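Local coordinates for putative uncharacterized protein (Ustilago maydis, PDB 4GNX) that binds single-stranded DNA as a subunit of replication protein A, using tandem OB-fold domains, at residues 17-29 with 38-50. Sequence-based numbering, arbitrary orientation.
With nucleotides of chain G.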
loop_
_atom_site.group_PDB
_atom_site.type_symbol
_atom_site.label_atom_id
_atom_site.label_comp_id
_atom_site.label_asym_id
_atom_site.label_seq_id
_atom_site.Cartn_x
_atom_site.Cartn_y
_atom_site.Cartn_z
ATOM N N THR C 17 29.986 -14.528 20.939
ATOM C CA THR C 17 30.510 -14.838 19.606
ATOM C C THR C 17 29.483 -15.640 18.798
ATOM O O THR C 17 28.861 -16.563 19.321
ATOM C CB THR C 17 31.805 -15.664 19.702
ATOM O OG1 THR C 17 32.875 -14.833 20.165
ATOM C CG2 THR C 17 32.186 -16.244 18.353
ATOM N N ILE C 18 29.308 -15.298 17.528
ATOM C CA ILE C 18 28.415 -16.090 16.686
ATOM C C ILE C 18 29.159 -16.774 15.550
ATOM O O ILE C 18 30.171 -16.261 15.070
ATOM C CB ILE C 18 27.218 -15.274 16.132
ATOM C CG1 ILE C 18 27.690 -14.102 15.266
ATOM C CG2 ILE C 18 26.291 -14.823 17.261
ATOM C CD1 ILE C 18 26.539 -13.330 14.653
ATOM N N LYS C 19 28.655 -17.931 15.139
ATOM C CA LYS C 19 29.148 -18.619 13.955
ATOM C C LYS C 19 28.051 -18.569 12.894
ATOM O O LYS C 19 27.008 -19.209 13.039
ATOM C CB LYS C 19 29.480 -20.065 14.308
ATOM C CG LYS C 19 30.824 -20.557 13.779
ATOM C CD LYS C 19 30.673 -21.527 12.614
ATOM C CE LYS C 19 30.580 -22.987 13.055
ATOM N NZ LYS C 19 31.777 -23.815 12.709
ATOM N N ALA C 20 28.267 -17.790 11.836
ATOM C CA ALA C 20 27.211 -17.549 10.843
ATOM C C ALA C 20 27.730 -17.468 9.404
ATOM O O ALA C 20 28.886 -17.066 9.184
ATOM C CB ALA C 20 26.472 -16.275 11.197
ATOM N N ARG C 21 26.899 -17.836 8.420
ATOM C CA ARG C 21 27.309 -17.593 7.034
ATOM C C ARG C 21 26.646 -16.376 6.435
ATOM O O ARG C 21 25.478 -16.114 6.690
ATOM C CB ARG C 21 27.217 -18.824 6.116
ATOM C CG ARG C 21 25.868 -19.110 5.493
ATOM C CD ARG C 21 25.972 -19.853 4.160
ATOM N NE ARG C 21 27.085 -20.803 4.033
ATOM C CZ ARG C 21 27.177 -21.968 4.669
ATOM N NH1 ARG C 21 26.237 -22.345 5.531
ATOM N NH2 ARG C 21 28.227 -22.755 4.459
ATOM N N VAL C 22 27.420 -15.627 5.658
ATOM C CA VAL C 22 26.925 -14.445 4.973
ATOM C C VAL C 22 26.056 -14.892 3.818
ATOM O O VAL C 22 26.532 -15.535 2.901
ATOM C CB VAL C 22 28.058 -13.583 4.399
ATOM C CG1 VAL C 22 27.461 -12.372 3.707
ATOM C CG2 VAL C 22 29.033 -13.154 5.489
ATOM N N THR C 23 24.773 -14.557 3.875
ATOM C CA THR C 23 23.865 -14.905 2.802
ATOM C C THR C 23 23.782 -13.808 1.756
ATOM O O THR C 23 23.551 -14.108 0.591
ATOM C CB THR C 23 22.469 -15.157 3.321
ATOM O OG1 THR C 23 22.010 -13.967 3.958
ATOM C CG2 THR C 23 22.486 -16.303 4.301
ATOM N N SER C 24 23.944 -12.546 2.160
ATOM C CA SER C 24 23.997 -11.443 1.195
ATOM C C SER C 24 24.731 -10.246 1.743
ATOM O O SER C 24 24.821 -10.051 2.954
ATOM C CB SER C 24 22.603 -10.993 0.797
ATOM O OG SER C 24 22.037 -10.249 1.857
ATOM N N LYS C 25 25.210 -9.418 0.834
ATOM C CA LYS C 25 26.069 -8.304 1.172
ATOM C C LYS C 25 25.687 -7.118 0.307
ATOM O O LYS C 25 25.472 -7.250 -0.891
ATOM C CB LYS C 25 27.531 -8.702 0.928
ATOM C CG LYS C 25 28.573 -7.612 1.187
ATOM C CD LYS C 25 29.975 -8.179 1.449
ATOM C CE LYS C 25 30.880 -8.120 0.224
ATOM N NZ LYS C 25 32.330 -8.015 0.555
ATOM N N SER C 26 25.589 -5.952 0.912
ATOM C CA SER C 26 25.206 -4.769 0.173
ATOM C C SER C 26 26.422 -4.253 -0.568
ATOM O O SER C 26 27.548 -4.623 -0.246
ATOM C CB SER C 26 24.757 -3.702 1.147
ATOM O OG SER C 26 25.892 -3.181 1.806
ATOM N N ASP C 27 26.196 -3.393 -1.556
ATOM C CA ASP C 27 27.256 -2.518 -2.040
ATOM C C ASP C 27 27.660 -1.530 -0.945
ATOM O O ASP C 27 27.070 -1.495 0.148
ATOM C CB ASP C 27 26.812 -1.775 -3.298
ATOM C CG ASP C 27 26.692 -2.695 -4.503
ATOM O OD1 ASP C 27 27.034 -3.889 -4.347
ATOM O OD2 ASP C 27 26.260 -2.239 -5.598
ATOM N N ILE C 28 28.682 -0.740 -1.227
ATOM C CA ILE C 28 29.068 0.307 -0.307
ATOM C C ILE C 28 28.237 1.550 -0.612
ATOM O O ILE C 28 28.218 2.044 -1.740
ATOM C CB ILE C 28 30.577 0.562 -0.364
ATOM C CG1 ILE C 28 31.306 -0.647 0.225
ATOM C CG2 ILE C 28 30.936 1.828 0.388
ATOM C CD1 ILE C 28 32.778 -0.723 -0.121
ATOM N N ARG C 29 27.524 2.026 0.394
ATOM C CA ARG C 29 26.653 3.155 0.220
ATOM C C ARG C 29 27.329 4.439 0.719
ATOM O O ARG C 29 27.917 4.447 1.799
ATOM C CB ARG C 29 25.323 2.892 0.940
ATOM C CG ARG C 29 24.202 3.842 0.546
ATOM C CD ARG C 29 22.818 3.354 0.952
ATOM N NE ARG C 29 21.808 4.385 0.699
ATOM C CZ ARG C 29 21.241 4.622 -0.483
ATOM N NH1 ARG C 29 21.558 3.887 -1.538
ATOM N NH2 ARG C 29 20.345 5.593 -0.616
ATOM N N GLY C 38 28.906 10.185 4.698
ATOM C CA GLY C 38 29.832 9.083 4.960
ATOM C C GLY C 38 29.578 7.825 4.169
ATOM O O GLY C 38 29.023 7.874 3.068
ATOM N N LYS C 39 29.979 6.691 4.738
ATOM C CA LYS C 39 29.811 5.403 4.065
ATOM C C LYS C 39 29.423 4.234 4.972
ATOM O O LYS C 39 29.669 4.244 6.179
ATOM C CB LYS C 39 31.049 5.044 3.237
ATOM C CG LYS C 39 32.327 4.823 4.029
ATOM C CD LYS C 39 33.423 4.313 3.108
ATOM C CE LYS C 39 34.802 4.442 3.732
ATOM N NZ LYS C 39 35.788 3.619 2.975
ATOM N N LEU C 40 28.819 3.223 4.362
ATOM C CA LEU C 40 28.383 2.048 5.087
ATOM C C LEU C 40 28.114 0.866 4.174
ATOM O O LEU C 40 28.049 0.997 2.951
ATOM C CB LEU C 40 27.116 2.354 5.871
ATOM C CG LEU C 40 25.826 2.547 5.079
ATOM C CD1 LEU C 40 25.111 1.229 4.837
ATOM C CD2 LEU C 40 24.917 3.493 5.845
ATOM N N PHE C 41 27.954 -0.294 4.782
ATOM C CA PHE C 41 27.548 -1.457 4.038
ATOM C C PHE C 41 26.883 -2.376 5.031
ATOM O O PHE C 41 26.938 -2.151 6.245
ATOM C CB PHE C 41 28.749 -2.155 3.396
ATOM C CG PHE C 41 29.434 -3.120 4.309
ATOM C CD1 PHE C 41 29.309 -4.492 4.110
ATOM C CD2 PHE C 41 30.178 -2.669 5.398
ATOM C CE1 PHE C 41 29.929 -5.395 4.972
ATOM C CE2 PHE C 41 30.808 -3.571 6.249
ATOM C CZ PHE C 41 30.683 -4.932 6.040
ATOM N N SER C 42 26.262 -3.419 4.522
ATOM C CA SER C 42 25.638 -4.359 5.399
ATOM C C SER C 42 25.654 -5.742 4.827
ATOM O O SER C 42 25.794 -5.958 3.631
ATOM C CB SER C 42 24.201 -3.953 5.686
ATOM O OG SER C 42 23.421 -4.088 4.518
ATOM N N VAL C 43 25.470 -6.684 5.724
ATOM C CA VAL C 43 25.548 -8.078 5.413
ATOM C C VAL C 43 24.389 -8.758 6.124
ATOM O O VAL C 43 23.973 -8.320 7.213
ATOM C CB VAL C 43 26.891 -8.599 5.943
ATOM C CG1 VAL C 43 26.723 -9.844 6.806
ATOM C CG2 VAL C 43 27.879 -8.801 4.804
ATOM N N ASN C 44 23.843 -9.798 5.512
ATOM C CA ASN C 44 22.858 -10.606 6.201
ATOM C C ASN C 44 23.514 -11.899 6.636
ATOM O O ASN C 44 24.384 -12.432 5.933
ATOM C CB ASN C 44 21.607 -10.846 5.345
ATOM C CG ASN C 44 20.649 -9.654 5.339
ATOM O OD1 ASN C 44 20.948 -8.585 5.873
ATOM N ND2 ASN C 44 19.484 -9.834 4.723
ATOM N N LEU C 45 23.109 -12.394 7.804
ATOM C CA LEU C 45 23.744 -13.560 8.430
ATOM C C LEU C 45 22.727 -14.611 8.850
ATOM O O LEU C 45 21.633 -14.276 9.311
ATOM C CB LEU C 45 24.539 -13.122 9.656
ATOM C CG LEU C 45 25.615 -12.080 9.419
ATOM C CD1 LEU C 45 26.025 -11.499 10.745
ATOM C CD2 LEU C 45 26.798 -12.730 8.733
ATOM N N LEU C 46 23.121 -15.872 8.721
ATOM C CA LEU C 46 22.237 -17.001 8.953
ATOM C C LEU C 46 22.893 -18.111 9.777
ATOM O O LEU C 46 24.064 -18.449 9.563
ATOM C CB LEU C 46 21.812 -17.589 7.606
ATOM C CG LEU C 46 21.161 -18.977 7.633
ATOM C CD1 LEU C 46 19.679 -18.865 7.993
ATOM C CD2 LEU C 46 21.375 -19.695 6.307
ATOM N N ASP C 47 22.129 -18.678 10.707
ATOM C CA ASP C 47 22.496 -19.942 11.334
ATOM C C ASP C 47 21.260 -20.800 11.648
ATOM O O ASP C 47 20.142 -20.464 11.233
ATOM C CB ASP C 47 23.414 -19.734 12.563
ATOM C CG ASP C 47 22.703 -19.094 13.764
ATOM O OD1 ASP C 47 21.458 -19.041 13.812
ATOM O OD2 ASP C 47 23.408 -18.646 14.689
ATOM N N ASP C 48 21.480 -21.904 12.366
ATOM C CA ASP C 48 20.421 -22.807 12.842
ATOM C C ASP C 48 19.274 -22.071 13.512
ATOM O O ASP C 48 18.116 -22.440 13.337
ATOM C CB ASP C 48 20.975 -23.803 13.859
ATOM C CG ASP C 48 22.467 -24.050 13.693
ATOM O OD1 ASP C 48 23.198 -23.120 13.260
ATOM O OD2 ASP C 48 22.909 -25.181 14.014
ATOM N N SER C 49 19.602 -21.039 14.286
ATOM C CA SER C 49 18.597 -20.350 15.077
ATOM C C SER C 49 17.852 -19.284 14.291
ATOM O O SER C 49 16.700 -18.989 14.605
ATOM C CB SER C 49 19.198 -19.774 16.361
ATOM O OG SER C 49 20.222 -18.842 16.081
ATOM N N GLY C 50 18.491 -18.718 13.272
ATOM C CA GLY C 50 17.842 -17.689 12.484
ATOM C C GLY C 50 18.763 -16.724 11.782
ATOM O O GLY C 50 19.943 -17.014 11.565
ATOM P P DT G 4 19.501 7.795 1.627
ATOM O OP1 DT G 4 20.043 8.151 0.289
ATOM O OP2 DT G 4 18.589 8.742 2.320
ATOM O "O5'" DT G 4 18.815 6.354 1.531
ATOM C "C5'" DT G 4 17.395 6.159 1.730
ATOM C "C4'" DT G 4 16.781 5.507 0.513
ATOM O "O4'" DT G 4 17.795 4.742 -0.184
ATOM C "C3'" DT G 4 15.632 4.529 0.791
ATOM O "O3'" DT G 4 14.588 4.680 -0.192
ATOM C "C2'" DT G 4 16.292 3.173 0.614
ATOM C "C1'" DT G 4 17.239 3.486 -0.523
ATOM N N1 DT G 4 18.341 2.524 -0.737
ATOM C C2 DT G 4 18.599 2.119 -2.029
ATOM O O2 DT G 4 17.984 2.538 -2.998
ATOM N N3 DT G 4 19.620 1.208 -2.149
ATOM C C4 DT G 4 20.382 0.667 -1.129
ATOM O O4 DT G 4 21.267 -0.145 -1.391
ATOM C C5 DT G 4 20.048 1.129 0.202
ATOM C C7 DT G 4 20.815 0.593 1.371
ATOM C C6 DT G 4 19.055 2.018 0.330
ATOM P P DT G 3 21.291 8.787 8.150
ATOM O OP1 DT G 3 21.275 10.177 7.626
ATOM O OP2 DT G 3 20.120 8.265 8.893
ATOM O "O5'" DT G 3 21.573 7.819 6.919
ATOM C "C5'" DT G 3 22.323 8.304 5.792
ATOM C "C4'" DT G 3 22.077 7.422 4.594
ATOM O "O4'" DT G 3 22.262 6.043 4.983
ATOM C "C3'" DT G 3 20.667 7.513 4.007
ATOM O "O3'" DT G 3 20.774 7.577 2.581
ATOM C "C2'" DT G 3 20.004 6.226 4.466
ATOM C "C1'" DT G 3 21.180 5.276 4.494
ATOM N N1 DT G 3 21.025 4.100 5.372
ATOM C C2 DT G 3 20.794 2.880 4.774
ATOM O O2 DT G 3 20.691 2.738 3.566
ATOM N N3 DT G 3 20.672 1.829 5.650
ATOM C C4 DT G 3 20.767 1.874 7.029
ATOM O O4 DT G 3 20.646 0.842 7.683
ATOM C C5 DT G 3 21.021 3.188 7.588
ATOM C C7 DT G 3 21.141 3.338 9.072
ATOM C C6 DT G 3 21.137 4.219 6.742
#
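Strands 17-25 and 39-46 run antiparallel, their short axes at 129°: Arg21–Leu46 and Val22–Leu45 pair, Thr23 is an extra residue facing Asn44 (Thr23 N donates to Asn44 O), and Lys25–Val43 and, after a further shift of one, Arg29–Leu40 follow. This first hairpin of an OB fold illustrates how a curled sheet grips single-stranded DNA with one face and packs inward with the other. Ser26 N donates to Ser42 O as in a regular pair, but the return bond from Ser42 N goes to Ser26 OG (2.8 Å) instead of a backbone carbonyl. Held between its own backbone N and carbonyl carbon (chi1 73°), that hydroxyl gives its proton to Asp27 O, fixing its rotation. Inward, the side chains of Val22 and Val43 cross at about a right angle, CG1 to CG2 3.8 Å. Lys25 lays its CG at the edge of the Phe41 ring before its NZ donates to the backbone O of Tyr65 and Leu68. Leu40 CD2 meets the sugar of DT3 of chain G. Arg29, extended from CG to NE, lays one guanidinium face on the base of DT4 of chain G, while Arg29 NH2 donates to O5' of that nucleotide at 2.7 Å.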